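Local coordinates for uncharacterized protein (PDB 6Y56), which is a nucleotidyltransferase toxin of a toxin-antitoxin system, MenT4, which probably blocks growth by transferring nucleotides to tRNA acceptor stems, at residues W203-W208 against E285-V290; D210-D213 against T218-L221. All blocks are in the same frame, centred on the assembly; numbering follows the deposited sequence.

Interaction 1. Residues W203-W208 against E285-V290; sequences WVLKVW and ENALAV
Leu-205 of helix 196-212 reaches across to Ala-287 and Leu-288 of helix 281-292, the last helix of the chain, in a small apolar helix-helix contact within the helical part of this AbiEii-family nucleotidyltransferase. Between the two segments the nearest CA atoms, those of Leu-205 and Leu-288, are 7.5 Å apart, and no hydrogen bond passes between the segments, so side-chain packing alone joins them here.

Leu-205 can be followed outward. Its CB already lies against the other helix, 4.1 Å from CD2 of Leu-288. CG sits beside the backbone N and anti to the carbonyl carbon (chi1 -61°), which carries the fork of the side chain across the gap. There the branches part company: CD1 meets both partners, 3.8 Å from CD2 of Leu-288 and 4.0 Å from CB of Ala-287, whereas CD2 rests on the alanine alone of the two.

A leucine suits this place because its branched end can cover two neighbouring residues at once, and alanine suits the opposite one because its single methyl meets the fork without adding bulk between the helices. The CB of Leu-288 points neither at nor away from the other helix, yet CG and CD2 come round to Leu-205 CD1, the two side chains running antiparallel past one another. Trp-273 of helix 268-273 packs on both Leu-205 and Ala-287, while Val-284, one turn before Leu-288, adds to the cover of Leu-205. Of the leucine's atoms, CD2 comes closest to Ala-287 CB, at 3.9 Å.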
loop_
_atom_site.group_PDB
_atom_site.type_symbol
_atom_site.label_atom_id
_atom_site.label_comp_id
_atom_site.label_asym_id
_atom_site.label_seq_id
_atom_site.Cartn_x
_atom_site.Cartn_y
_atom_site.Cartn_z
ATOM N N TRP A 203 14.177 3.167 5.303
ATOM C CA TRP A 203 13.458 2.682 6.481
ATOM C C TRP A 203 13.741 3.565 7.691
ATOM O O TRP A 203 12.820 4.024 8.375
ATOM C CB TRP A 203 13.860 1.231 6.763
ATOM C CG TRP A 203 13.310 0.642 8.024
ATOM C CD1 TRP A 203 11.999 0.539 8.383
ATOM C CD2 TRP A 203 14.066 0.056 9.086
ATOM N NE1 TRP A 203 11.896 -0.091 9.600
ATOM C CE2 TRP A 203 13.150 -0.393 10.057
ATOM C CE3 TRP A 203 15.429 -0.133 9.308
ATOM C CZ2 TRP A 203 13.553 -1.023 11.239
ATOM C CZ3 TRP A 203 15.829 -0.755 10.469
ATOM C CH2 TRP A 203 14.891 -1.193 11.425
ATOM N N VAL A 204 15.017 3.840 7.952
ATOM C CA VAL A 204 15.366 4.675 9.096
ATOM C C VAL A 204 14.757 6.062 8.957
ATOM O O VAL A 204 14.226 6.622 9.923
ATOM C CB VAL A 204 16.895 4.736 9.276
ATOM C CG1 VAL A 204 17.276 5.739 10.375
ATOM C CG2 VAL A 204 17.428 3.360 9.595
ATOM N N LEU A 205 14.833 6.647 7.756
ATOM C CA LEU A 205 14.306 7.994 7.547
ATOM C C LEU A 205 12.788 8.019 7.662
ATOM O O LEU A 205 12.219 8.991 8.179
ATOM C CB LEU A 205 14.756 8.540 6.189
ATOM C CG LEU A 205 16.270 8.664 6.013
ATOM C CD1 LEU A 205 16.640 9.057 4.594
ATOM C CD2 LEU A 205 16.886 9.654 6.993
ATOM N N LYS A 206 12.113 6.959 7.212
ATOM C CA LYS A 206 10.658 6.912 7.336
ATOM C C LYS A 206 10.248 6.801 8.796
ATOM O O LYS A 206 9.327 7.497 9.239
ATOM C CB LYS A 206 10.088 5.724 6.563
ATOM C CG LYS A 206 10.195 5.837 5.050
ATOM C CD LYS A 206 9.105 6.698 4.430
ATOM C CE LYS A 206 9.271 6.747 2.916
ATOM N NZ LYS A 206 8.135 7.465 2.286
ATOM N N VAL A 207 10.920 5.930 9.556
ATOM C CA VAL A 207 10.595 5.789 10.973
ATOM C C VAL A 207 10.862 7.090 11.719
ATOM O O VAL A 207 10.080 7.491 12.594
ATOM C CB VAL A 207 11.356 4.605 11.595
ATOM C CG1 VAL A 207 11.129 4.597 13.110
ATOM C CG2 VAL A 207 10.898 3.287 10.979
ATOM N N TRP A 208 11.955 7.780 11.384
ATOM C CA TRP A 208 12.224 9.062 12.032
ATOM C C TRP A 208 11.035 10.002 11.876
ATOM O O TRP A 208 10.564 10.599 12.848
ATOM C CB TRP A 208 13.486 9.694 11.435
ATOM C CG TRP A 208 13.993 10.903 12.206
ATOM C CD1 TRP A 208 15.003 10.923 13.119
ATOM C CD2 TRP A 208 13.508 12.253 12.116
ATOM N NE1 TRP A 208 15.176 12.201 13.617
ATOM C CE2 TRP A 208 14.271 13.032 13.011
ATOM C CE3 TRP A 208 12.504 12.877 11.363
ATOM C CZ2 TRP A 208 14.059 14.401 13.171
ATOM C CZ3 TRP A 208 12.294 14.241 11.530
ATOM C CH2 TRP A 208 13.069 14.982 12.429
ATOM N N GLU A 285 16.646 15.767 6.784
ATOM C CA GLU A 285 16.253 16.466 5.564
ATOM C C GLU A 285 17.342 16.367 4.505
ATOM O O GLU A 285 17.050 16.138 3.325
ATOM C CB GLU A 285 15.955 17.929 5.879
ATOM C CG GLU A 285 14.738 18.122 6.766
ATOM C CD GLU A 285 14.503 19.573 7.149
ATOM O OE1 GLU A 285 15.427 20.403 6.986
ATOM O OE2 GLU A 285 13.390 19.883 7.615
ATOM N N ASN A 286 18.602 16.521 4.913
ATOM C CA ASN A 286 19.707 16.414 3.964
ATOM C C ASN A 286 19.835 14.999 3.417
ATOM O O ASN A 286 20.117 14.813 2.227
ATOM C CB ASN A 286 21.021 16.848 4.617
ATOM C CG ASN A 286 21.148 18.364 4.747
ATOM O OD1 ASN A 286 20.417 19.120 4.112
ATOM N ND2 ASN A 286 22.083 18.803 5.570
ATOM N N ALA A 287 19.641 13.989 4.270
ATOM C CA ALA A 287 19.707 12.602 3.818
ATOM C C ALA A 287 18.597 12.294 2.824
ATOM O O ALA A 287 18.813 11.556 1.853
ATOM C CB ALA A 287 19.628 11.655 5.015
ATOM N N LEU A 288 17.411 12.867 3.035
ATOM C CA LEU A 288 16.353 12.723 2.041
ATOM C C LEU A 288 16.693 13.489 0.765
ATOM O O LEU A 288 16.435 13.004 -0.344
ATOM C CB LEU A 288 15.017 13.185 2.627
ATOM C CG LEU A 288 14.379 12.249 3.661
ATOM C CD1 LEU A 288 13.329 13.007 4.455
ATOM C CD2 LEU A 288 13.763 11.007 3.021
ATOM N N ALA A 289 17.300 14.670 0.902
ATOM C CA ALA A 289 17.621 15.487 -0.268
ATOM C C ALA A 289 18.609 14.786 -1.194
ATOM O O ALA A 289 18.481 14.872 -2.422
ATOM C CB ALA A 289 18.153 16.854 0.169
ATOM N N VAL A 290 19.598 14.081 -0.633
ATOM C CA VAL A 290 20.564 13.405 -1.499
ATOM C C VAL A 290 19.881 12.332 -2.341
ATOM O O VAL A 290 20.356 11.996 -3.432
ATOM C CB VAL A 290 21.774 12.843 -0.725
ATOM C CG1 VAL A 290 22.327 13.838 0.268
ATOM C CG2 VAL A 290 21.419 11.565 -0.030
#

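Interaction 2. Residues D210-D213 against T218-L221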
loop_
_atom_site.group_PDB
_atom_site.type_symbol
_atom_site.label_atom_id
_atom_site.label_comp_id
_atom_site.label_asym_id
_atom_site.label_seq_id
_atom_site.Cartn_x
_atom_site.Cartn_y
_atom_site.Cartn_z
ATOM N N ASP A 210 7.903 9.155 11.130
ATOM C CA ASP A 210 6.737 8.562 11.775
ATOM C C ASP A 210 6.714 8.869 13.266
ATOM O O ASP A 210 5.662 9.225 13.818
ATOM C CB ASP A 210 6.758 7.047 11.587
ATOM C CG ASP A 210 6.482 6.614 10.153
ATOM O OD1 ASP A 210 6.027 7.438 9.336
ATOM O OD2 ASP A 210 6.728 5.419 9.868
ATOM N N VAL A 211 7.866 8.744 13.926
ATOM C CA VAL A 211 7.967 8.972 15.364
ATOM C C VAL A 211 7.971 10.463 15.677
ATOM O O VAL A 211 7.183 10.939 16.500
ATOM C CB VAL A 211 9.224 8.274 15.918
ATOM C CG1 VAL A 211 9.464 8.655 17.388
ATOM C CG2 VAL A 211 9.096 6.768 15.782
ATOM N N VAL A 212 8.889 11.220 15.063
ATOM C CA VAL A 212 9.103 12.611 15.457
ATOM C C VAL A 212 7.939 13.484 15.026
ATOM O O VAL A 212 7.453 14.326 15.793
ATOM C CB VAL A 212 10.438 13.134 14.899
ATOM C CG1 VAL A 212 10.582 14.635 15.169
ATOM C CG2 VAL A 212 11.600 12.366 15.497
ATOM N N ASP A 213 7.485 13.318 13.792
ATOM C CA ASP A 213 6.450 14.202 13.276
ATOM C C ASP A 213 5.045 13.641 13.422
ATOM O O ASP A 213 4.128 14.384 13.788
ATOM C CB ASP A 213 6.732 14.590 11.822
ATOM C CG ASP A 213 7.912 15.551 11.703
ATOM O OD1 ASP A 213 8.128 16.357 12.641
ATOM O OD2 ASP A 213 8.623 15.491 10.683
ATOM N N THR A 218 7.227 4.265 19.094
ATOM C CA THR A 218 8.045 4.671 20.228
ATOM C C THR A 218 9.458 4.980 19.751
ATOM O O THR A 218 9.862 4.610 18.646
ATOM C CB THR A 218 8.084 3.580 21.311
ATOM O OG1 THR A 218 8.621 2.367 20.763
ATOM C CG2 THR A 218 6.690 3.300 21.861
ATOM N N ARG A 219 10.220 5.648 20.604
ATOM C CA ARG A 219 11.631 5.844 20.331
ATOM C C ARG A 219 12.448 5.099 21.381
ATOM O O ARG A 219 11.978 4.904 22.507
ATOM C CB ARG A 219 11.991 7.338 20.346
ATOM C CG ARG A 219 11.597 8.060 21.622
ATOM C CD ARG A 219 12.231 9.438 21.716
ATOM N NE ARG A 219 11.893 10.292 20.585
ATOM C CZ ARG A 219 10.754 10.964 20.470
ATOM N NH1 ARG A 219 9.825 10.882 21.414
ATOM N NH2 ARG A 219 10.542 11.730 19.408
ATOM N N PRO A 220 13.663 4.646 21.046
ATOM C CA PRO A 220 14.329 4.757 19.748
ATOM C C PRO A 220 13.923 3.631 18.823
ATOM O O PRO A 220 13.249 2.695 19.239
ATOM C CB PRO A 220 15.800 4.590 20.122
ATOM C CG PRO A 220 15.747 3.608 21.242
ATOM C CD PRO A 220 14.536 4.006 22.050
ATOM N N LEU A 221 14.309 3.742 17.557
ATOM C CA LEU A 221 14.198 2.627 16.630
ATOM C C LEU A 221 15.268 1.602 16.966
ATOM O O LEU A 221 16.447 1.944 17.074
ATOM C CB LEU A 221 14.413 3.136 15.201
ATOM C CG LEU A 221 14.585 2.065 14.126
ATOM C CD1 LEU A 221 13.337 1.202 14.072
ATOM C CD2 LEU A 221 14.907 2.677 12.758
HETATM O O HOH W 1 7.749 12.941 18.698
#
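Val-211, toward the C-terminal part of helix 196-212, packs against the backbone and side chain of the loop that follows, and its two methyls divide the work. CG2 touches the carbonyl oxygen of Thr-218 at 3.7 Å. CG1, anti to the backbone N (chi1 172°), lies over one face of the Arg-219 guanidinium, displaced toward its rim and 3.8 Å from NH2. This is the tighter part of the contact. A beta-branched valine serves well because it offers one methyl to the backbone and the other to a flat group.

Toward solvent the packing thins. Val-212 brings CG2 only to the edge of the guanidinium, 4.1 Å from NH2, and crosses the arginine at about a right angle. Elsewhere round that edge, in the guanidinium plane, water 1 accepts from Arg-219 NH2 at 3.1 Å and donates to Val-211 O at 3.0 Å. The arginine chain bends at chi3 (58°) to bring its flat head to Val-211 CG1 by a face and to Val-212 by an edge. Arginine suits the place because its guanidinium can pack on a valine while NE bonds to the carbonyl oxygen of Cys-276 and NH2 to the water. Thr-218 O, for its part, accepts from Arg-175. Here a loop folds back against the helix it has left, just ahead of the cis peptide before Pro-220, with a water bridging a helix carbonyl and a loop side chain.

Overall arrangement
Both interactions draw on helix 196-212, at successive places along it: residues 203-208 meet the C-terminal helix 281-292, and residues 210-213 meet a later part of the loop that follows their own helix. Interaction 1 is the more buried and wholly aliphatic; interaction 2 is nearer the surface and mixes valine methyls with a guanidinium and a bridging water. In sequence the first closes a long loop within which the short second one is nested. Their centres lie about 13 Å apart, and Leu-221 joins them: its CD1 packs 3.6 Å from CZ2 of Trp-203, and its CD2 reaches Val-204, so the returning loop also covers the helix upstream.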